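PDB 3NJ2: DUF269-containing protein from Cyanothece sp. ATCC 51142, which is of unknown function but belongs to the DUF269 family and is associated with nitrogen fixation in this cyanobacterium. Local coordinates for residues P35-L40 / L60-Y65. Numbering follows the deposited sequence.
Sequences PFLQSL and LVIAPY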
loop_
_atom_site.group_PDB
_atom_site.type_symbol
_atom_site.label_atom_id
_atom_site.label_comp_id
_atom_site.label_asym_id
_atom_site.label_seq_id
_atom_site.Cartn_x
_atom_site.Cartn_y
_atom_site.Cartn_z
ATOM N N PRO B 35 7.467 -2.192 25.519
ATOM C CA PRO B 35 7.916 -2.997 24.363
ATOM C C PRO B 35 7.603 -2.264 23.036
ATOM O O PRO B 35 8.348 -2.395 22.127
ATOM C CB PRO B 35 7.106 -4.294 24.502
ATOM C CG PRO B 35 6.961 -4.404 25.993
ATOM C CD PRO B 35 6.674 -2.997 26.499
ATOM N N PHE B 36 6.484 -1.508 23.017
ATOM C CA PHE B 36 6.169 -0.722 21.827
ATOM C C PHE B 36 7.186 0.357 21.540
ATOM O O PHE B 36 7.670 0.398 20.440
ATOM C CB PHE B 36 4.713 -0.185 21.754
ATOM C CG PHE B 36 4.537 0.643 20.548
ATOM C CD1 PHE B 36 4.400 0.021 19.253
ATOM C CD2 PHE B 36 4.530 2.057 20.638
ATOM C CE1 PHE B 36 4.318 0.826 18.069
ATOM C CE2 PHE B 36 4.452 2.777 19.473
ATOM C CZ PHE B 36 4.390 2.170 18.211
ATOM N N LEU B 37 7.465 1.182 22.549
ATOM C CA LEU B 37 8.434 2.224 22.270
ATOM C C LEU B 37 9.811 1.671 21.947
ATOM O O LEU B 37 10.538 2.261 21.156
ATOM C CB LEU B 37 8.445 3.254 23.431
ATOM C CG LEU B 37 7.151 3.991 23.736
ATOM C CD1 LEU B 37 7.203 4.982 24.934
ATOM C CD2 LEU B 37 6.677 4.686 22.455
ATOM N N GLN B 38 10.188 0.571 22.616
ATOM C CA GLN B 38 11.394 -0.065 22.280
ATOM C C GLN B 38 11.417 -0.575 20.798
ATOM O O GLN B 38 12.408 -0.438 20.083
ATOM C CB GLN B 38 11.772 -1.095 23.325
ATOM C CG GLN B 38 12.364 -0.454 24.601
ATOM C CD GLN B 38 13.678 0.254 24.293
ATOM O OE1 GLN B 38 14.630 -0.389 23.796
ATOM N NE2 GLN B 38 13.725 1.566 24.553
ATOM N N SER B 39 10.325 -1.152 20.348
ATOM C CA SER B 39 10.194 -1.557 18.981
ATOM C C SER B 39 10.313 -0.376 18.061
ATOM O O SER B 39 10.992 -0.444 17.099
ATOM C CB SER B 39 8.828 -2.201 18.743
ATOM O OG SER B 39 8.858 -2.882 17.502
ATOM N N LEU B 40 9.668 0.730 18.435
ATOM C CA LEU B 40 9.719 1.906 17.563
ATOM C C LEU B 40 11.153 2.459 17.474
ATOM O O LEU B 40 11.655 2.790 16.372
ATOM C CB LEU B 40 8.767 2.973 18.094
ATOM C CG LEU B 40 8.661 4.269 17.337
ATOM C CD1 LEU B 40 8.307 4.012 15.824
ATOM C CD2 LEU B 40 7.718 5.252 18.003
ATOM N N LEU B 60 15.621 10.866 22.674
ATOM C CA LEU B 60 15.811 11.873 21.641
ATOM C C LEU B 60 15.381 11.355 20.268
ATOM O O LEU B 60 14.794 12.110 19.403
ATOM C CB LEU B 60 17.275 12.294 21.578
ATOM C CG LEU B 60 17.539 13.579 20.844
ATOM C CD1 LEU B 60 16.589 14.778 21.193
ATOM C CD2 LEU B 60 19.071 13.988 21.008
ATOM N N VAL B 61 15.663 10.090 20.020
ATOM C CA VAL B 61 15.354 9.439 18.759
ATOM C C VAL B 61 13.849 9.426 18.451
ATOM O O VAL B 61 13.473 9.706 17.263
ATOM C CB VAL B 61 16.076 8.065 18.651
ATOM C CG1 VAL B 61 15.515 7.254 17.463
ATOM C CG2 VAL B 61 17.604 8.323 18.502
ATOM N N ILE B 62 13.046 9.290 19.502
ATOM C CA ILE B 62 11.598 9.127 19.330
ATOM C C ILE B 62 10.921 10.520 19.485
ATOM O O ILE B 62 9.732 10.611 19.242
ATOM C CB ILE B 62 10.932 8.340 20.438
ATOM C CG1 ILE B 62 11.629 7.075 20.855
ATOM C CG2 ILE B 62 9.520 7.911 20.001
ATOM C CD1 ILE B 62 10.607 6.250 21.758
ATOM N N ALA B 63 11.617 11.543 20.017
ATOM C CA ALA B 63 10.941 12.811 20.316
ATOM C C ALA B 63 10.199 13.433 19.141
ATOM O O ALA B 63 9.180 14.061 19.415
ATOM C CB ALA B 63 11.988 13.913 20.845
ATOM N N PRO B 64 10.692 13.204 17.915
ATOM C CA PRO B 64 9.907 13.830 16.789
ATOM C C PRO B 64 8.491 13.297 16.593
ATOM O O PRO B 64 7.738 13.930 15.788
ATOM C CB PRO B 64 10.730 13.493 15.536
ATOM C CG PRO B 64 12.145 13.497 16.103
ATOM C CD PRO B 64 11.966 12.649 17.388
ATOM N N TYR B 65 8.162 12.193 17.219
ATOM C CA TYR B 65 6.763 11.655 17.200
ATOM C C TYR B 65 5.833 12.421 18.102
ATOM O O TYR B 65 4.609 12.188 18.055
ATOM C CB TYR B 65 6.790 10.176 17.652
ATOM C CG TYR B 65 7.305 9.237 16.593
ATOM C CD1 TYR B 65 8.682 8.976 16.454
ATOM C CD2 TYR B 65 6.433 8.632 15.685
ATOM C CE1 TYR B 65 9.152 8.117 15.472
ATOM C CE2 TYR B 65 6.870 7.817 14.715
ATOM C CZ TYR B 65 8.244 7.554 14.563
ATOM O OH TYR B 65 8.657 6.688 13.570
#
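Leu40 pushes its forked end into the notch between Ile62 and the ring of Tyr65. With CG anti to the backbone N, chi1 of -180° swings CG toward the 60-65 segment, and chi2 of 55° sets the two methyls over the ring. The two branches do different work. CD2 sits almost squarely above the middle of the Tyr65 ring, 4.0 Å from the centroid and 5° off the ring normal, a CH-pi contact over the face. The same methyl also rests against Ile62, with Leu40 CD2 3.8 Å from Ile62 CG2. CD1 stands over the same face, above the C-O bond at the hydroxyl end of the ring, 3.5 Å from Tyr65 OH and 3.8 Å from Tyr65 CZ.

Ile62 forms the second wall of the notch through its CG2. Its longer branch reaches on past Leu40 toward the preceding turn of the helix. There Ile62 CD1 lies 4.1 Å from Leu37 CB and 4.0 Å from Leu37 O. Ile62 thus straddles Leu37 and Leu40, one branch to each, and also touches Val41 of the same helix.

Tyr65 hangs from the short 3-10 turn of residues 63-65, whose backbone is tied by Tyr65 N to Ile62 O at 3.0 Å. Ile62 O also lies in plane at the ring edge. The buried Tyr65 gives its hydroxyl to a hydrogen bond with Arg88 O of helix 83-104, which probably helps hold the ring in place. Val31 of helix 24-33 touches both Leu37 and Ile62, and Leu150 of helix 147-167 also touches Leu37. This is apolar side-chain packing in the buried interior of the DUF269 protein, joining helix 35-46 to the region of helix 58-62 and the 3-10 turn 63-65 within the helical part of the fold.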